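Local coordinates for protein LpxE (Aquifex aeolicus, PDB 6EBU) that probably removes the 1-phosphate of lipid A, as a helical membrane phosphatase of the PAP2 superfamily, at residues V8-F12 / F150-V154; F33-A38 / L138-E142; T110-T115 / G157-I162. The protein carries 1 engineered substitution. All coordinates share one frame; numbering follows the deposited sequence.

In the fold
From the N terminus, the chain leaves residues 8-12 just ahead of helix 13-24 and later meets them again at 150-154, where contact 1 closes a loop of 137 residues. Contact 2 is nested inside it, closing helix 28-37 against helix 126-145. Contact 3 joins helix 108-121 to helix 151-170. It starts within both earlier loops and ends beyond them, crossing contacts 1 and 2. Helix 151-170 serves contact 1 at its start and contact 3 farther along. Helix 126-145 lies beside both: Val154 CG1 is 3.6 Å from Gly140 O, and Gly140 CA is 3.4 Å from Thr110 OG1.

Contact 1 of 3, residues V8-F12 / F150-V154; sequences VIEDF and FPLDV
The Phe150 ring carries Glu10 on one face: Glu10 CB sits 4.0 Å from the ring centroid, 21° off the normal, a CH-pi contact offset toward the rim. Phe12 meets its partner edge-on instead, with Leu152 CD2 4.1 Å from CE1 and near the ring plane; the carbonyl oxygen of Ile9 also lies at that ring's edge. Leu152 CD2 thus does much of the apolar work, since Ile9 CD1 comes within 4.2 Å of it as well. Leucine suits the place: with CG anti to the backbone N, it is long enough to push CD2 between the Phe12 edge and the Ile9 tip.

A bend at chi2 carries the Glu10 carboxylate along the rim of Phe150 toward Asp153, its CD lying 3.3 Å from Phe150 CD2 with the two planes 49° apart. The carboxylate then confronts that of Asp153, OE1 to OD1 2.8 Å, two acceptors with no bond between them. Ser104 OG, bonded to Glu10 OE1 and to Asp153 OD2, links the two acidic groups. Asp153 OD2 also accepts the N-H of Phe150, the N-cap residue, at 2.9 Å and 167°, from above the carboxylate plane. His149 and Asp153 match the His-x3-Asp end of the PAP2 signature, in which the aspartate typically orients the nucleophilic histidine; their link here, ND1 to OD2, is weak.

Around this junction, Asn15 of helix 13-24 hydrogen bonds to Glu10 O and Leu152 N, clamping the N-terminal turn to the start of helix 151-170, while Phe150 also packs on Pro87 and Leu90 of helix 87-90.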
# COMPACT_ATOMS: atom_id res chain seq x y z
N VAL A 8 10.70 -18.99 -1.64
CA VAL A 8 10.02 -17.94 -2.40
C VAL A 8 8.53 -18.13 -2.19
O VAL A 8 7.90 -18.98 -2.82
CB VAL A 8 10.39 -17.98 -3.89
CG1 VAL A 8 9.59 -16.94 -4.67
CG2 VAL A 8 11.88 -17.74 -4.07
N ILE A 9 7.95 -17.33 -1.29
CA ILE A 9 6.52 -17.45 -0.98
C ILE A 9 5.62 -16.86 -2.06
O ILE A 9 4.40 -17.02 -1.99
CB ILE A 9 6.19 -16.78 0.36
CG1 ILE A 9 6.60 -15.30 0.35
CG2 ILE A 9 6.88 -17.51 1.51
CD1 ILE A 9 6.23 -14.55 1.60
N GLU A 10 6.19 -16.18 -3.06
CA GLU A 10 5.40 -15.54 -4.11
C GLU A 10 5.07 -16.48 -5.27
O GLU A 10 4.30 -16.09 -6.15
CB GLU A 10 6.14 -14.31 -4.65
CG GLU A 10 6.84 -13.47 -3.58
CD GLU A 10 6.04 -12.24 -3.19
OE1 GLU A 10 6.65 -11.18 -2.95
OE2 GLU A 10 4.79 -12.33 -3.13
N ASP A 11 5.63 -17.69 -5.29
CA ASP A 11 5.50 -18.58 -6.44
C ASP A 11 4.41 -19.62 -6.16
O ASP A 11 4.67 -20.79 -5.88
CB ASP A 11 6.85 -19.23 -6.75
CG ASP A 11 6.85 -20.04 -8.04
OD1 ASP A 11 5.77 -20.30 -8.61
OD2 ASP A 11 7.95 -20.43 -8.48
N PHE A 12 3.16 -19.15 -6.22
CA PHE A 12 2.02 -20.05 -6.28
C PHE A 12 1.06 -19.54 -7.35
O PHE A 12 1.10 -18.37 -7.73
CB PHE A 12 1.32 -20.23 -4.92
CG PHE A 12 0.84 -18.95 -4.29
CD1 PHE A 12 1.72 -18.13 -3.60
CD2 PHE A 12 -0.49 -18.59 -4.35
CE1 PHE A 12 1.29 -16.97 -3.00
CE2 PHE A 12 -0.93 -17.42 -3.75
CZ PHE A 12 -0.05 -16.61 -3.08
N PHE A 150 3.47 -8.20 -6.07
CA PHE A 150 2.54 -9.30 -6.28
C PHE A 150 1.26 -9.06 -5.50
O PHE A 150 1.25 -8.32 -4.51
CB PHE A 150 3.16 -10.62 -5.84
CG PHE A 150 4.36 -11.04 -6.64
CD1 PHE A 150 4.21 -11.63 -7.88
CD2 PHE A 150 5.64 -10.85 -6.15
CE1 PHE A 150 5.31 -12.03 -8.62
CE2 PHE A 150 6.75 -11.24 -6.88
CZ PHE A 150 6.58 -11.83 -8.12
N PRO A 151 0.15 -9.67 -5.92
CA PRO A 151 -1.09 -9.57 -5.14
C PRO A 151 -0.95 -10.00 -3.69
O PRO A 151 -1.66 -9.48 -2.82
CB PRO A 151 -2.06 -10.48 -5.90
CG PRO A 151 -1.58 -10.39 -7.31
CD PRO A 151 -0.08 -10.30 -7.24
N LEU A 152 -0.05 -10.95 -3.40
CA LEU A 152 0.18 -11.34 -2.01
C LEU A 152 0.73 -10.17 -1.20
O LEU A 152 0.36 -9.98 -0.03
CB LEU A 152 1.15 -12.52 -1.95
CG LEU A 152 1.70 -12.89 -0.57
CD1 LEU A 152 0.57 -13.36 0.34
CD2 LEU A 152 2.79 -13.94 -0.68
N ASP A 153 1.62 -9.37 -1.80
CA ASP A 153 2.23 -8.25 -1.08
C ASP A 153 1.20 -7.18 -0.75
O ASP A 153 1.23 -6.61 0.35
CB ASP A 153 3.36 -7.65 -1.91
CG ASP A 153 4.30 -8.70 -2.46
OD1 ASP A 153 4.52 -9.73 -1.79
OD2 ASP A 153 4.83 -8.49 -3.58
N VAL A 154 0.30 -6.88 -1.68
CA VAL A 154 -0.66 -5.81 -1.43
C VAL A 154 -1.80 -6.29 -0.54
O VAL A 154 -2.38 -5.49 0.20
CB VAL A 154 -1.18 -5.22 -2.76
CG1 VAL A 154 -0.01 -4.93 -3.70
CG2 VAL A 154 -2.18 -6.15 -3.42

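Contact 2 of 3, residues F33-A38 / L138-E142; sequences FFTHFA and LIGYE. With BOG (octyl beta-D-glucopyranoside), chain D.
Phe34 and Glu142 lie at the centre of a steep helix-on-helix crossing in the all-helical PAP2 membrane fold, the local axes of 33-37 and 138-142 running 10.3 Å apart at 116°. That spacing is wide, and aromatic side chains fill it.

The packing is tight around Phe34. With CG beside the backbone N (chi1 -80°), its ring reaches across to helix 126-145 and lays one face over Glu142 CA, 4.2 Å from the centroid. Glu142 CB presses on Phe34 CD1 at 3.5 Å. The opposite face takes Phe33 CD2 from its own helix. Tyr141 runs nearly parallel to Phe34, planes 23° apart, but is slid so far that the rings barely overlap; the real touch is Phe34 CZ to Tyr141 CD1, 3.6 Å. Phe37 wedges CE2 against Ile139 CD1 at 3.5 Å and also against Leu138 CB. Ile139 continues inward to Ala113 of helix 108-121.

The contact thins toward Phe33, which is partly exposed. Leu138 CD1 stands 4.2 Å from Phe33 CZ at the ring edge, and an octyl glucoside molecule touches Phe33 there. On the far side of Tyr141, CD2 meets C8' of another octyl glucoside at 3.6 Å.

Glu142, although acidic, offers mostly methylenes to Phe34; its bent chain carries the carboxylate to small Ala38, with OE1 hydrogen-bonded to a residue bordering the segments and OE2 3.3 Å from Ala38 CA.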
# COMPACT_ATOMS: atom_id res chain seq x y z
N PHE A 33 -1.91 7.90 -15.19
CA PHE A 33 -2.67 8.07 -13.95
C PHE A 33 -1.94 7.45 -12.77
O PHE A 33 -1.79 8.09 -11.72
CB PHE A 33 -4.06 7.46 -14.09
CG PHE A 33 -4.82 7.39 -12.80
CD1 PHE A 33 -5.54 8.49 -12.34
CD2 PHE A 33 -4.81 6.24 -12.03
CE1 PHE A 33 -6.23 8.43 -11.14
CE2 PHE A 33 -5.50 6.18 -10.83
CZ PHE A 33 -6.21 7.28 -10.39
N PHE A 34 -1.48 6.21 -12.91
CA PHE A 34 -0.85 5.52 -11.79
C PHE A 34 0.53 6.08 -11.49
O PHE A 34 0.98 6.03 -10.34
CB PHE A 34 -0.79 4.02 -12.06
CG PHE A 34 -2.08 3.31 -11.79
CD1 PHE A 34 -2.77 3.53 -10.61
CD2 PHE A 34 -2.61 2.43 -12.72
CE1 PHE A 34 -3.96 2.88 -10.36
CE2 PHE A 34 -3.80 1.78 -12.47
CZ PHE A 34 -4.48 2.00 -11.29
N THR A 35 1.22 6.62 -12.50
CA THR A 35 2.48 7.30 -12.25
C THR A 35 2.25 8.57 -11.44
O THR A 35 2.98 8.84 -10.48
CB THR A 35 3.18 7.62 -13.58
OG1 THR A 35 3.49 6.39 -14.26
CG2 THR A 35 4.46 8.39 -13.33
N HIS A 36 1.25 9.36 -11.82
CA HIS A 36 0.92 10.56 -11.07
C HIS A 36 0.39 10.22 -9.68
O HIS A 36 0.68 10.92 -8.70
CB HIS A 36 -0.11 11.40 -11.83
CG HIS A 36 0.40 11.97 -13.12
ND1 HIS A 36 -0.26 12.97 -13.80
CD2 HIS A 36 1.50 11.67 -13.86
CE1 HIS A 36 0.41 13.26 -14.90
NE2 HIS A 36 1.48 12.49 -14.96
N PHE A 37 -0.38 9.13 -9.57
CA PHE A 37 -1.05 8.76 -8.34
C PHE A 37 -0.12 8.12 -7.31
O PHE A 37 -0.43 8.15 -6.12
CB PHE A 37 -2.21 7.80 -8.65
CG PHE A 37 -3.20 7.65 -7.54
CD1 PHE A 37 -4.20 8.59 -7.35
CD2 PHE A 37 -3.14 6.56 -6.69
CE1 PHE A 37 -5.11 8.45 -6.33
CE2 PHE A 37 -4.06 6.41 -5.66
CZ PHE A 37 -5.04 7.36 -5.48
N ALA A 38 1.01 7.55 -7.75
CA ALA A 38 1.87 6.79 -6.85
C ALA A 38 2.36 7.63 -5.68
O ALA A 38 2.54 7.11 -4.57
CB ALA A 38 3.05 6.20 -7.62
N LEU A 138 -6.72 1.88 -4.70
CA LEU A 138 -6.00 2.27 -5.91
C LEU A 138 -4.49 2.21 -5.71
O LEU A 138 -3.76 1.88 -6.65
CB LEU A 138 -6.42 3.67 -6.34
CG LEU A 138 -7.81 3.78 -6.98
CD1 LEU A 138 -8.15 5.23 -7.29
CD2 LEU A 138 -7.90 2.92 -8.23
N ILE A 139 -4.00 2.51 -4.50
CA ILE A 139 -2.58 2.35 -4.22
C ILE A 139 -2.18 0.89 -4.34
O ILE A 139 -1.20 0.54 -5.01
CB ILE A 139 -2.23 2.91 -2.83
CG1 ILE A 139 -2.35 4.44 -2.82
CG2 ILE A 139 -0.83 2.50 -2.42
CD1 ILE A 139 -1.41 5.12 -3.78
N GLY A 140 -2.95 0.00 -3.70
CA GLY A 140 -2.68 -1.42 -3.83
C GLY A 140 -2.73 -1.90 -5.27
O GLY A 140 -1.87 -2.66 -5.71
N TYR A 141 -3.74 -1.44 -6.02
CA TYR A 141 -3.81 -1.78 -7.44
C TYR A 141 -2.65 -1.17 -8.21
O TYR A 141 -2.13 -1.77 -9.15
CB TYR A 141 -5.15 -1.33 -8.03
CG TYR A 141 -5.47 -1.94 -9.38
CD1 TYR A 141 -4.86 -1.48 -10.54
CD2 TYR A 141 -6.38 -2.99 -9.49
CE1 TYR A 141 -5.15 -2.03 -11.77
CE2 TYR A 141 -6.68 -3.55 -10.72
CZ TYR A 141 -6.06 -3.06 -11.85
OH TYR A 141 -6.35 -3.61 -13.08
N GLU A 142 -2.23 0.04 -7.82
CA GLU A 142 -1.15 0.71 -8.53
C GLU A 142 0.16 -0.07 -8.42
O GLU A 142 0.92 -0.16 -9.39
CB GLU A 142 -0.98 2.14 -8.00
CG GLU A 142 0.26 2.85 -8.49
CD GLU A 142 1.29 3.01 -7.39
OE1 GLU A 142 2.42 2.52 -7.55
OE2 GLU A 142 0.95 3.62 -6.36
O1 BOG D . -7.84 -6.97 2.10
C1' BOG D . -8.16 -6.03 1.07
C2' BOG D . -7.01 -5.97 0.04
C3' BOG D . -7.25 -4.80 -0.97
C4' BOG D . -6.02 -4.68 -1.91
C5' BOG D . -6.44 -4.01 -3.23
C6' BOG D . -5.54 -4.51 -4.37
C7' BOG D . -6.41 -5.05 -5.51
C8' BOG D . -5.55 -5.22 -6.77

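Contact 3 of 3, residues T110-T115 / G157-I162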
# COMPACT_ATOMS: atom_id res chain seq x y z
N THR A 110 0.99 0.16 0.20
CA THR A 110 -0.36 -0.33 0.49
C THR A 110 -0.64 -0.30 1.99
O THR A 110 -1.73 0.11 2.42
CB THR A 110 -0.54 -1.74 -0.07
OG1 THR A 110 -0.21 -1.74 -1.46
CG2 THR A 110 -1.97 -2.21 0.11
N ALA A 111 0.33 -0.71 2.81
CA ALA A 111 0.14 -0.72 4.25
C ALA A 111 -0.09 0.68 4.79
O ALA A 111 -1.00 0.90 5.61
CB ALA A 111 1.34 -1.38 4.93
N MET A 112 0.71 1.65 4.34
CA MET A 112 0.52 3.03 4.78
C MET A 112 -0.82 3.58 4.33
O MET A 112 -1.53 4.24 5.10
CB MET A 112 1.66 3.91 4.26
CG MET A 112 1.61 5.36 4.74
SD MET A 112 2.43 6.53 3.64
CE MET A 112 1.23 6.65 2.32
N ALA A 113 -1.20 3.32 3.07
CA ALA A 113 -2.45 3.84 2.54
C ALA A 113 -3.65 3.28 3.29
O ALA A 113 -4.60 4.01 3.60
CB ALA A 113 -2.55 3.54 1.05
N PHE A 114 -3.62 1.98 3.61
CA PHE A 114 -4.71 1.40 4.38
C PHE A 114 -4.64 1.81 5.85
O PHE A 114 -5.68 1.84 6.52
CB PHE A 114 -4.70 -0.13 4.25
CG PHE A 114 -5.45 -0.62 3.04
CD1 PHE A 114 -4.82 -0.71 1.81
CD2 PHE A 114 -6.78 -0.98 3.13
CE1 PHE A 114 -5.50 -1.15 0.69
CE2 PHE A 114 -7.47 -1.43 2.02
CZ PHE A 114 -6.83 -1.51 0.80
N THR A 115 -3.45 2.12 6.35
CA THR A 115 -3.33 2.70 7.69
C THR A 115 -3.97 4.08 7.73
O THR A 115 -4.71 4.41 8.67
CB THR A 115 -1.86 2.79 8.10
OG1 THR A 115 -1.26 1.49 8.01
CG2 THR A 115 -1.75 3.30 9.51
N GLY A 157 -0.11 -6.34 2.87
CA GLY A 157 0.11 -4.94 3.20
C GLY A 157 -1.17 -4.24 3.63
O GLY A 157 -1.20 -3.53 4.64
N ALA A 158 -2.25 -4.43 2.86
CA ALA A 158 -3.54 -3.90 3.27
C ALA A 158 -3.96 -4.45 4.62
O ALA A 158 -4.48 -3.72 5.47
CB ALA A 158 -4.60 -4.22 2.21
N LEU A 159 -3.74 -5.75 4.84
CA LEU A 159 -4.08 -6.36 6.12
C LEU A 159 -3.32 -5.70 7.26
O LEU A 159 -3.90 -5.37 8.31
CB LEU A 159 -3.79 -7.86 6.08
CG LEU A 159 -4.64 -8.77 6.96
CD1 LEU A 159 -5.96 -9.09 6.27
CD2 LEU A 159 -3.88 -10.04 7.31
N ILE A 160 -2.01 -5.48 7.07
CA ILE A 160 -1.20 -4.83 8.10
C ILE A 160 -1.73 -3.43 8.39
O ILE A 160 -1.88 -3.02 9.55
CB ILE A 160 0.28 -4.79 7.67
CG1 ILE A 160 0.84 -6.21 7.59
CG2 ILE A 160 1.09 -3.94 8.64
CD1 ILE A 160 2.21 -6.28 6.96
N GLY A 161 -2.04 -2.67 7.33
CA GLY A 161 -2.52 -1.31 7.52
C GLY A 161 -3.84 -1.25 8.28
O GLY A 161 -4.00 -0.43 9.18
N ILE A 162 -4.79 -2.12 7.92
CA ILE A 162 -6.08 -2.12 8.61
C ILE A 162 -5.90 -2.51 10.08
O ILE A 162 -6.47 -1.88 10.97
CB ILE A 162 -7.06 -3.06 7.89
CG1 ILE A 162 -7.29 -2.57 6.46
CG2 ILE A 162 -8.37 -3.13 8.65
CD1 ILE A 162 -8.00 -3.58 5.57
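Phe114 lies over Ala158 where two helices running in the same general direction cross right-handedly at 36° through a Gly-x3-Gly motif, Gly157 and Gly161, the arrangement known in membrane proteins as GASright. The local axes approach to 6.9 Å. At Gly161 the backbone lies directly against Ala111 O, Phe114 CB and Thr115 N, where only hydrogen fits.

Starting at its CB, Phe114 first passes the carbonyl oxygen of Ala158. CG, beside the backbone N, sends the ring toward helix 151-170, and chi2 of 86° turns its face to Ala158. Ala158 CB then stands over the centre of one face, 3.5 Å from the centroid and 12° off the normal. On the other flank CD2 meets Ile162 CG1 at 3.7 Å, and CE2 reaches Ile162 CD1. CZ, at the tip, is still only 3.8 Å from Ala158 CB. A methyl is small enough to let the ring settle this flat, and bound octyl glucoside touches both residues.

Ala111 CA points a C-H at Gly157 O, 3.1 Å away, and Gly161 CA returns one to Ala111 O at 3.3 Å. Each is weak, but together they probably favour the close approach of a glycine face to an Ala111-Thr115 face. Helix 61-82 covers this seam through Glu71. Thr115 OG1 donates to Ala111 O one turn earlier and packs closely on Gly161 CA, 3.1 Å away.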